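Local structure of endopolygalacturonase (Chondrostereum purpureum, 1K5C) at residues Q190-I199 with N216-R226; V278-V289 with N306-G317. The protein probably hydrolyses the alpha-1,4 links between galacturonate units of pectic chains, as an endo-acting polygalacturonase of glycoside hydrolase family 28. All coordinates share one frame; numbering follows the deposited sequence. Where two conformers were deposited one is given.

Overall arrangement
The stacking of successive coils in a right-handed parallel beta-helix, the fold of family 28, is met at two places here. In contact 1, 190-199 lies parallel beside 216-226; further along the chain, contact 2 pairs 278-289 with 306-317. Their centres are about 15 Å apart, on the same side of the chain's centre, and strand 247-251 lies between them, touching Val218 of the first and Ile287 of the second. The two touch in the interior, Val225 CG2 packing 4.0 Å from Phe280 CZ. Contact 1 carries His195 and Arg226 of the galacturonate site, whereas contact 2 builds the wall toward the C-terminal end.

Contact 1 of 2, residues Q190-I199 with N216-R226; sequences QCSGGHGISI and NTVTRSMYGVR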
loop_
_atom_site.group_PDB
_atom_site.type_symbol
_atom_site.label_atom_id
_atom_site.label_comp_id
_atom_site.label_asym_id
_atom_site.label_seq_id
_atom_site.Cartn_x
_atom_site.Cartn_y
_atom_site.Cartn_z
ATOM N N GLN A 190 10.226 -4.244 -1.998
ATOM C CA GLN A 190 10.066 -5.550 -2.656
ATOM C C GLN A 190 8.642 -6.056 -2.398
ATOM O O GLN A 190 8.234 -6.157 -1.221
ATOM C CB GLN A 190 11.059 -6.541 -2.078
ATOM C CG GLN A 190 12.505 -6.168 -2.466
ATOM C CD GLN A 190 13.384 -7.050 -1.627
ATOM O OE1 GLN A 190 13.400 -8.275 -1.739
ATOM N NE2 GLN A 190 14.126 -6.364 -0.791
ATOM N N CYS A 191 7.918 -6.357 -3.458
ATOM C CA CYS A 191 6.538 -6.798 -3.423
ATOM C C CYS A 191 6.404 -8.157 -4.054
ATOM O O CYS A 191 6.869 -8.316 -5.192
ATOM C CB CYS A 191 5.676 -5.793 -4.241
ATOM S SG CYS A 191 5.712 -4.084 -3.712
ATOM N N SER A 192 5.753 -9.117 -3.391
ATOM C CA SER A 192 5.530 -10.420 -4.025
ATOM C C SER A 192 4.178 -10.974 -3.593
ATOM O O SER A 192 3.674 -10.697 -2.494
ATOM C CB SER A 192 6.646 -11.410 -3.692
ATOM O OG SER A 192 6.715 -11.632 -2.307
ATOM N N GLY A 193 3.589 -11.809 -4.467
ATOM C CA GLY A 193 2.372 -12.553 -4.203
ATOM C C GLY A 193 1.085 -11.802 -4.439
ATOM O O GLY A 193 0.022 -12.444 -4.661
ATOM N N GLY A 194 1.117 -10.499 -4.342
ATOM C CA GLY A 194 -0.094 -9.665 -4.334
ATOM C C GLY A 194 -0.427 -9.102 -5.687
ATOM O O GLY A 194 -0.329 -9.792 -6.721
ATOM N N HIS A 195 -0.952 -7.864 -5.657
ATOM C CA HIS A 195 -1.502 -7.195 -6.828
ATOM C C HIS A 195 -0.648 -6.024 -7.317
ATOM O O HIS A 195 -1.126 -5.232 -8.141
ATOM C CB HIS A 195 -2.944 -6.733 -6.568
ATOM C CG HIS A 195 -3.881 -7.898 -6.332
ATOM N ND1 HIS A 195 -5.248 -7.619 -6.115
ATOM C CD2 HIS A 195 -3.711 -9.227 -6.287
ATOM C CE1 HIS A 195 -5.842 -8.799 -5.946
ATOM N NE2 HIS A 195 -4.957 -9.782 -6.052
ATOM N N GLY A 196 0.618 -5.956 -6.865
ATOM C CA GLY A 196 1.482 -4.930 -7.428
ATOM C C GLY A 196 1.307 -3.584 -6.738
ATOM O O GLY A 196 0.806 -3.451 -5.623
ATOM N N ILE A 197 1.826 -2.559 -7.420
ATOM C CA ILE A 197 1.925 -1.209 -6.862
ATOM C C ILE A 197 0.799 -0.381 -7.422
ATOM O O ILE A 197 0.757 -0.137 -8.646
ATOM C CB ILE A 197 3.287 -0.585 -7.231
ATOM C CG1 ILE A 197 4.421 -1.439 -6.615
ATOM C CG2 ILE A 197 3.368 0.870 -6.777
ATOM C CD1 ILE A 197 5.818 -1.044 -7.084
ATOM N N SER A 198 -0.130 0.073 -6.556
ATOM C CA SER A 198 -1.358 0.694 -7.004
ATOM C C SER A 198 -1.507 2.124 -6.517
ATOM O O SER A 198 -1.204 2.492 -5.384
ATOM C CB SER A 198 -2.549 -0.107 -6.523
ATOM O OG SER A 198 -2.623 -1.283 -7.298
ATOM N N ILE A 199 -2.146 2.913 -7.424
ATOM C CA ILE A 199 -2.816 4.174 -7.066
ATOM C C ILE A 199 -4.296 3.875 -7.201
ATOM O O ILE A 199 -4.757 3.451 -8.270
ATOM C CB ILE A 199 -2.384 5.329 -7.940
ATOM C CG1 ILE A 199 -0.891 5.667 -7.676
ATOM C CG2 ILE A 199 -3.292 6.525 -7.734
ATOM C CD1 ILE A 199 -0.287 6.603 -8.714
ATOM N N ASN A 216 11.687 -0.134 -7.184
ATOM C CA ASN A 216 11.044 -1.278 -6.554
ATOM C C ASN A 216 11.166 -2.534 -7.391
ATOM O O ASN A 216 11.315 -2.502 -8.607
ATOM C CB ASN A 216 9.521 -0.946 -6.358
ATOM C CG ASN A 216 9.347 0.324 -5.583
ATOM O OD1 ASN A 216 8.964 1.399 -6.232
ATOM N ND2 ASN A 216 9.571 0.340 -4.340
ATOM N N THR A 217 11.050 -3.675 -6.690
ATOM C CA THR A 217 10.977 -4.967 -7.348
ATOM C C THR A 217 9.624 -5.599 -7.055
ATOM O O THR A 217 9.176 -5.608 -5.883
ATOM C CB THR A 217 12.116 -5.881 -6.823
ATOM O OG1 THR A 217 13.374 -5.309 -7.149
ATOM C CG2 THR A 217 12.104 -7.266 -7.416
ATOM N N VAL A 218 8.949 -6.089 -8.092
ATOM C CA VAL A 218 7.672 -6.747 -7.965
ATOM C C VAL A 218 7.808 -8.116 -8.625
ATOM O O VAL A 218 8.246 -8.177 -9.804
ATOM C CB VAL A 218 6.549 -5.949 -8.637
ATOM C CG1 VAL A 218 5.208 -6.683 -8.532
ATOM C CG2 VAL A 218 6.455 -4.518 -8.066
ATOM N N THR A 219 7.441 -9.183 -7.922
ATOM C CA THR A 219 7.488 -10.539 -8.490
ATOM C C THR A 219 6.194 -11.264 -8.157
ATOM O O THR A 219 5.485 -10.941 -7.189
ATOM C CB THR A 219 8.697 -11.311 -7.929
ATOM O OG1 THR A 219 8.605 -11.341 -6.489
ATOM C CG2 THR A 219 10.022 -10.703 -8.365
ATOM N N ARG A 220 5.910 -12.304 -8.964
ATOM C CA ARG A 220 4.833 -13.258 -8.665
ATOM C C ARG A 220 3.553 -12.534 -8.180
ATOM O O ARG A 220 3.053 -12.782 -7.095
ATOM C CB ARG A 220 5.346 -14.301 -7.671
ATOM C CG ARG A 220 4.528 -15.580 -7.661
ATOM C CD ARG A 220 5.059 -16.604 -6.660
ATOM N NE ARG A 220 4.924 -16.134 -5.316
ATOM C CZ ARG A 220 3.797 -16.232 -4.577
ATOM N NH1 ARG A 220 2.663 -16.814 -5.010
ATOM N NH2 ARG A 220 3.802 -15.747 -3.383
ATOM N N SER A 221 3.078 -11.646 -9.046
ATOM C CA SER A 221 1.948 -10.755 -8.704
ATOM C C SER A 221 0.964 -10.743 -9.819
ATOM O O SER A 221 1.254 -11.055 -10.978
ATOM C CB SER A 221 2.455 -9.330 -8.386
ATOM O OG SER A 221 3.274 -9.328 -7.195
ATOM N N MET A 222 -0.270 -10.259 -9.515
ATOM C CA MET A 222 -1.328 -10.259 -10.519
ATOM C C MET A 222 -1.179 -9.087 -11.493
ATOM O O MET A 222 -1.602 -9.198 -12.664
ATOM C CB MET A 222 -2.682 -10.211 -9.821
ATOM C CG MET A 222 -3.896 -10.312 -10.666
ATOM S SD MET A 222 -5.376 -10.592 -9.672
ATOM C CE MET A 222 -4.719 -11.818 -8.669
ATOM N N TYR A 223 -0.619 -7.975 -10.997
ATOM C CA TYR A 223 -0.393 -6.791 -11.817
ATOM C C TYR A 223 0.980 -6.258 -11.444
ATOM O O TYR A 223 1.457 -6.497 -10.337
ATOM C CB TYR A 223 -1.410 -5.646 -11.537
ATOM C CG TYR A 223 -2.861 -6.104 -11.502
ATOM C CD1 TYR A 223 -3.703 -6.005 -12.579
ATOM C CD2 TYR A 223 -3.406 -6.617 -10.342
ATOM C CE1 TYR A 223 -5.048 -6.441 -12.486
ATOM C CE2 TYR A 223 -4.703 -7.061 -10.232
ATOM C CZ TYR A 223 -5.515 -6.971 -11.334
ATOM O OH TYR A 223 -6.836 -7.359 -11.245
ATOM N N GLY A 224 1.592 -5.528 -12.380
ATOM C CA GLY A 224 2.828 -4.844 -12.059
ATOM C C GLY A 224 2.554 -3.476 -11.378
ATOM O O GLY A 224 2.813 -3.302 -10.193
ATOM N N VAL A 225 2.036 -2.550 -12.191
ATOM C CA VAL A 225 1.571 -1.272 -11.668
ATOM C C VAL A 225 0.143 -1.053 -12.146
ATOM O O VAL A 225 -0.235 -1.412 -13.281
ATOM C CB VAL A 225 2.519 -0.070 -11.952
ATOM C CG1 VAL A 225 3.932 -0.329 -11.395
ATOM C CG2 VAL A 225 2.574 0.161 -13.436
ATOM N N ARG A 226 -0.644 -0.406 -11.286
ATOM C CA ARG A 226 -1.998 -0.050 -11.608
ATOM C C ARG A 226 -2.338 1.354 -11.165
ATOM O O ARG A 226 -1.914 1.796 -10.097
ATOM C CB ARG A 226 -3.050 -0.904 -10.880
ATOM C CG ARG A 226 -3.281 -2.228 -11.601
ATOM C CD ARG A 226 -4.359 -2.848 -10.646
ATOM N NE ARG A 226 -5.791 -2.792 -10.935
ATOM C CZ ARG A 226 -6.712 -3.584 -10.379
ATOM N NH1 ARG A 226 -6.340 -4.450 -9.468
ATOM N NH2 ARG A 226 -7.996 -3.491 -10.694
HETATM O O HOH W 1 9.725 -9.058 -5.266
HETATM O O HOH W 2 5.092 -13.741 -1.491
HETATM O O HOH W 3 2.409 -7.449 -5.328
HETATM O O HOH W 4 0.715 2.590 -9.477
#
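Ile197 and Val218 meet inside the coil, where Ile197 CD1 rests 3.7 Å from Val218 CG2. The methyl is carried there by an extended chain, CG1 lying anti to the carbonyl carbon (chi1 -62°), and roughly at right angles to this it meets Asn216 CB. Cys191 CB approaches the same valine methyl more loosely. Parallel backbone bonding joins 190-192 to 217-219, and a second set, shifted by one residue, joins 197-199 to 225-226. At the corner between them Gly196 has its CA 3.3 Å from Tyr223 O, and a side chain there would collide with that oxygen. One water bridges Gly196 N and Ser221 OG, the hydroxyl in turn donating to Thr219 O at 2.7 Å.

Farther out stands His195, predicted to be catalytic and seen to bind galacturonate. Met222 SD sits over one face of its imidazole, 4.1 Å from the ring centroid, and the bend at chi3 (-46°) brings Met222 CE to 3.3 Å from His195 NE2. Tyr223 turns its edge toward the imidazole face in an offset pair, planes at 73°. Replacing His195 by an alanine takes the imidazole away, and would probably leave Met222 SD and the Tyr223 edge without their aromatic partner and weaken the grip on galacturonate. Tyr223 has Arg226 CD over a face of its own ring. At the solvent edge the Arg220 guanidinium lies over Gly193 CA and forms a salt bridge with Asp144.

Strands 162-170 and 247-251 flank the pair as neighbouring coils, Cys191 is tied to Cys175 by a disulfide, and Phe186 of strand 184-187 packs against Ile197.

Contact 2 of 2, residues V278-V289 with N306-G317; sequences VNFTGGATTIKV and NWNWSQLTVTGG
Phe280 drives its edge into the face of Trp309, CE1 lying 3.6 Å from Trp309 CE2 and the two planes standing at 76°. This is a T-shaped pair whose side chains run alongside one another in the same direction. Leu312 closes a face of the phenyl ring: its CD2 sits over the centre, 4.1 Å from the Phe280 centroid. Val278 treats Trp307 in the same way, its CB standing 3.9 Å above the middle of the six-membered ring in a CH-pi contact. The tryptophans thus offer their faces to different residues of 278-280, while Trp309 also uses its edge: NE1 donates to Val278 O at 2.8 Å, with the oxygen in the indole plane but the donor well above the carbonyl plane.

Around this aromatic group side-chain amides do the bonding. Asn279 OD1 takes the backbone N of Asn308 at 2.9 Å, and the two side-chain amide planes are 65° apart. Asn308 OD1 accepts from Ser310 N, closing an Asx turn, and also from Ser310 OG, ahead of the type I turn 309-312. Gln311, bent at chi2 (-67°), brings NE2 to within 2.8 Å of Gly282 O. Beyond the turn, 285-289 and 312-315 pair as parallel strands, with Ile287 CD1 meeting Leu312 CD1 inside.

The chemistry is that of a beta-helix wall: aromatic and aliphatic groups fill the interior, the Trp309 N-H is taken by Val278 O and that of Trp307 by Ser304 O, and side-chain amides bond backbone groups where regular strand pairing gives way, at Asn279 and at the turn beyond.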
loop_
_atom_site.group_PDB
_atom_site.type_symbol
_atom_site.label_atom_id
_atom_site.label_comp_id
_atom_site.label_asym_id
_atom_site.label_seq_id
_atom_site.Cartn_x
_atom_site.Cartn_y
_atom_site.Cartn_z
ATOM N N VAL A 278 1.448 11.141 -16.333
ATOM C CA VAL A 278 1.905 9.826 -15.861
ATOM C C VAL A 278 3.111 9.411 -16.746
ATOM O O VAL A 278 2.927 9.230 -17.955
ATOM C CB VAL A 278 0.780 8.780 -15.945
ATOM C CG1 VAL A 278 1.312 7.418 -15.531
ATOM C CG2 VAL A 278 -0.394 9.221 -15.079
ATOM N N ASN A 279 4.286 9.263 -16.146
ATOM C CA ASN A 279 5.533 9.040 -16.887
ATOM C C ASN A 279 6.231 7.773 -16.406
ATOM O O ASN A 279 6.186 7.449 -15.198
ATOM C CB ASN A 279 6.501 10.230 -16.668
ATOM C CG ASN A 279 6.178 11.452 -17.481
ATOM O OD1 ASN A 279 5.227 11.531 -18.230
ATOM N ND2 ASN A 279 7.119 12.443 -17.479
ATOM N N PHE A 280 6.968 7.152 -17.322
ATOM C CA PHE A 280 7.973 6.105 -17.009
ATOM C C PHE A 280 9.311 6.682 -17.543
ATOM O O PHE A 280 9.594 6.594 -18.734
ATOM C CB PHE A 280 7.690 4.779 -17.671
ATOM C CG PHE A 280 6.461 4.040 -17.141
ATOM C CD1 PHE A 280 5.192 4.354 -17.554
ATOM C CD2 PHE A 280 6.644 2.984 -16.209
ATOM C CE1 PHE A 280 4.076 3.637 -17.096
ATOM C CE2 PHE A 280 5.529 2.280 -15.760
ATOM C CZ PHE A 280 4.262 2.596 -16.193
ATOM N N THR A 281 10.066 7.307 -16.610
ATOM C CA THR A 281 11.328 7.996 -16.949
ATOM C C THR A 281 12.378 7.629 -15.919
ATOM O O THR A 281 12.121 6.959 -14.934
ATOM C CB THR A 281 11.099 9.519 -17.014
ATOM O OG1 THR A 281 10.507 9.914 -15.758
ATOM C CG2 THR A 281 10.188 9.912 -18.172
ATOM N N GLY A 282 13.617 8.109 -16.177
ATOM C CA GLY A 282 14.715 7.854 -15.232
ATOM C C GLY A 282 15.313 6.499 -15.552
ATOM O O GLY A 282 15.668 6.219 -16.715
ATOM N N GLY A 283 15.477 5.654 -14.560
ATOM C CA GLY A 283 15.971 4.281 -14.809
ATOM C C GLY A 283 14.894 3.474 -15.520
ATOM O O GLY A 283 13.680 3.711 -15.349
ATOM N N ALA A 284 15.308 2.465 -16.301
ATOM C CA ALA A 284 14.383 1.586 -16.969
ATOM C C ALA A 284 13.410 0.945 -15.971
ATOM O O ALA A 284 13.821 0.389 -14.944
ATOM C CB ALA A 284 15.167 0.489 -17.676
ATOM N N THR A 285 12.121 0.969 -16.350
ATOM C CA THR A 285 11.147 0.100 -15.696
ATOM C C THR A 285 10.890 -1.060 -16.702
ATOM O O THR A 285 10.395 -0.829 -17.800
ATOM C CB THR A 285 9.868 0.831 -15.346
ATOM O OG1 THR A 285 10.136 1.707 -14.229
ATOM C CG2 THR A 285 8.745 -0.141 -14.972
ATOM N N THR A 286 11.340 -2.232 -16.284
ATOM C CA THR A 286 11.197 -3.400 -17.127
ATOM C C THR A 286 10.188 -4.326 -16.464
ATOM O O THR A 286 10.245 -4.577 -15.248
ATOM C CB THR A 286 12.542 -4.120 -17.348
ATOM O OG1 THR A 286 13.049 -4.697 -16.082
ATOM C CG2 THR A 286 13.574 -3.185 -17.974
ATOM N N ILE A 287 9.246 -4.811 -17.294
ATOM C CA ILE A 287 8.147 -5.652 -16.778
ATOM C C ILE A 287 8.004 -6.879 -17.670
ATOM O O ILE A 287 7.856 -6.743 -18.878
ATOM C CB ILE A 287 6.800 -4.857 -16.778
ATOM C CG1 ILE A 287 6.945 -3.514 -16.085
ATOM C CG2 ILE A 287 5.690 -5.738 -16.222
ATOM C CD1 ILE A 287 5.635 -2.723 -15.967
ATOM N N LYS A 288 8.112 -8.046 -17.076
ATOM C CA LYS A 288 7.953 -9.339 -17.786
ATOM C C LYS A 288 6.667 -9.968 -17.320
ATOM O O LYS A 288 6.451 -10.126 -16.093
ATOM C CB LYS A 288 9.136 -10.260 -17.504
ATOM C CG LYS A 288 10.472 -9.659 -17.985
ATOM C CD LYS A 288 11.745 -10.487 -17.710
ATOM C CE LYS A 288 13.047 -9.734 -17.870
ATOM N NZ LYS A 288 14.433 -10.384 -17.630
ATOM N N VAL A 289 5.795 -10.325 -18.257
ATOM C CA VAL A 289 4.514 -10.873 -17.921
ATOM C C VAL A 289 4.424 -12.336 -18.389
ATOM O O VAL A 289 5.119 -12.787 -19.319
ATOM C CB VAL A 289 3.340 -10.029 -18.463
ATOM C CG1 VAL A 289 3.486 -8.547 -18.123
ATOM C CG2 VAL A 289 3.128 -10.212 -19.973
ATOM N N ASN A 306 1.281 14.956 -21.678
ATOM C CA ASN A 306 2.283 14.265 -22.533
ATOM C C ASN A 306 2.938 13.231 -21.654
ATOM O O ASN A 306 3.830 13.532 -20.855
ATOM C CB ASN A 306 3.304 15.271 -23.037
ATOM C CG ASN A 306 2.619 16.286 -23.971
ATOM O OD1 ASN A 306 1.994 15.887 -24.947
ATOM N ND2 ASN A 306 2.699 17.545 -23.622
ATOM N N TRP A 307 2.432 11.996 -21.783
ATOM C CA TRP A 307 2.902 10.879 -20.931
ATOM C C TRP A 307 4.156 10.329 -21.585
ATOM O O TRP A 307 4.101 9.655 -22.642
ATOM C CB TRP A 307 1.810 9.818 -20.860
ATOM C CG TRP A 307 0.570 10.245 -20.116
ATOM C CD1 TRP A 307 0.171 11.514 -19.764
ATOM C CD2 TRP A 307 -0.441 9.336 -19.636
ATOM N NE1 TRP A 307 -1.058 11.435 -19.050
ATOM C CE2 TRP A 307 -1.450 10.117 -18.996
ATOM C CE3 TRP A 307 -0.621 7.936 -19.686
ATOM C CZ2 TRP A 307 -2.586 9.527 -18.434
ATOM C CZ3 TRP A 307 -1.751 7.367 -19.124
ATOM C CH2 TRP A 307 -2.727 8.157 -18.497
ATOM N N ASN A 308 5.296 10.636 -20.947
ATOM C CA ASN A 308 6.602 10.161 -21.493
ATOM C C ASN A 308 6.846 8.765 -20.878
ATOM O O ASN A 308 7.103 8.693 -19.666
ATOM C CB ASN A 308 7.692 11.152 -21.047
ATOM C CG ASN A 308 9.047 10.778 -21.655
ATOM O OD1 ASN A 308 9.274 9.616 -22.019
ATOM N ND2 ASN A 308 9.904 11.753 -21.778
ATOM N N TRP A 309 6.678 7.738 -21.701
ATOM C CA TRP A 309 6.856 6.356 -21.269
ATOM C C TRP A 309 8.127 5.759 -21.891
ATOM O O TRP A 309 8.285 4.552 -22.032
ATOM C CB TRP A 309 5.632 5.513 -21.666
ATOM C CG TRP A 309 4.444 5.808 -20.777
ATOM C CD1 TRP A 309 4.187 6.901 -19.979
ATOM C CD2 TRP A 309 3.327 4.901 -20.594
ATOM N NE1 TRP A 309 2.972 6.735 -19.307
ATOM C CE2 TRP A 309 2.444 5.522 -19.676
ATOM C CE3 TRP A 309 3.012 3.647 -21.129
ATOM C CZ2 TRP A 309 1.237 4.868 -19.290
ATOM C CZ3 TRP A 309 1.831 3.027 -20.731
ATOM C CH2 TRP A 309 0.959 3.649 -19.822
ATOM N N SER A 310 9.123 6.644 -22.161
ATOM C CA SER A 310 10.321 6.205 -22.886
ATOM C C SER A 310 11.068 5.137 -22.190
ATOM O O SER A 310 11.721 4.327 -22.862
ATOM C CB SER A 310 11.222 7.445 -23.105
ATOM O OG SER A 310 11.572 8.049 -21.830
ATOM N N GLN A 311 11.041 5.093 -20.840
ATOM C CA GLN A 311 11.857 4.110 -20.110
ATOM C C GLN A 311 11.094 2.837 -19.743
ATOM O O GLN A 311 11.646 1.987 -19.030
ATOM C CB GLN A 311 12.484 4.764 -18.864
ATOM C CG GLN A 311 13.551 5.831 -19.275
ATOM C CD GLN A 311 14.747 5.140 -19.927
ATOM O OE1 GLN A 311 14.783 4.932 -21.124
ATOM N NE2 GLN A 311 15.702 4.723 -19.138
ATOM N N LEU A 312 9.870 2.667 -20.270
ATOM C CA LEU A 312 9.127 1.423 -20.017
ATOM C C LEU A 312 9.441 0.381 -21.079
ATOM O O LEU A 312 9.327 0.665 -22.292
ATOM C CB LEU A 312 7.618 1.743 -20.053
ATOM C CG LEU A 312 6.684 0.572 -19.863
ATOM C CD1 LEU A 312 6.914 -0.096 -18.464
ATOM C CD2 LEU A 312 5.214 0.994 -20.023
ATOM N N THR A 313 9.721 -0.826 -20.641
ATOM C CA THR A 313 9.805 -2.006 -21.541
ATOM C C THR A 313 8.934 -3.102 -20.918
ATOM O O THR A 313 9.218 -3.479 -19.775
ATOM C CB THR A 313 11.244 -2.492 -21.745
ATOM O OG1 THR A 313 12.023 -1.447 -22.313
ATOM C CG2 THR A 313 11.243 -3.743 -22.621
ATOM N N VAL A 314 7.958 -3.579 -21.646
ATOM C CA VAL A 314 7.125 -4.689 -21.180
ATOM C C VAL A 314 7.212 -5.810 -22.229
ATOM O O VAL A 314 7.009 -5.521 -23.423
ATOM C CB VAL A 314 5.653 -4.285 -20.969
ATOM C CG1 VAL A 314 4.883 -5.444 -20.276
ATOM C CG2 VAL A 314 5.516 -3.004 -20.147
ATOM N N THR A 315 7.494 -7.020 -21.781
ATOM C CA THR A 315 7.637 -8.179 -22.661
ATOM C C THR A 315 6.824 -9.362 -22.083
ATOM O O THR A 315 6.466 -9.376 -20.922
ATOM C CB THR A 315 9.119 -8.576 -22.830
ATOM O OG1 THR A 315 9.682 -8.856 -21.526
ATOM C CG2 THR A 315 9.927 -7.458 -23.535
ATOM N N GLY A 316 6.581 -10.314 -22.998
ATOM C CA GLY A 316 5.792 -11.491 -22.647
ATOM C C GLY A 316 4.304 -11.308 -23.018
ATOM O O GLY A 316 3.848 -10.207 -23.374
ATOM N N GLY A 317 3.535 -12.390 -22.860
ATOM C CA GLY A 317 2.085 -12.269 -22.950
ATOM C C GLY A 317 1.634 -11.721 -24.285
ATOM O O GLY A 317 2.216 -12.003 -25.359
HETATM O O HOH W 5 3.746 13.863 -17.952
HETATM O O HOH W 6 6.280 14.467 -19.714
HETATM O O HOH W 7 10.737 -6.606 -20.345
HETATM O O HOH W 8 5.019 -14.549 -21.505
#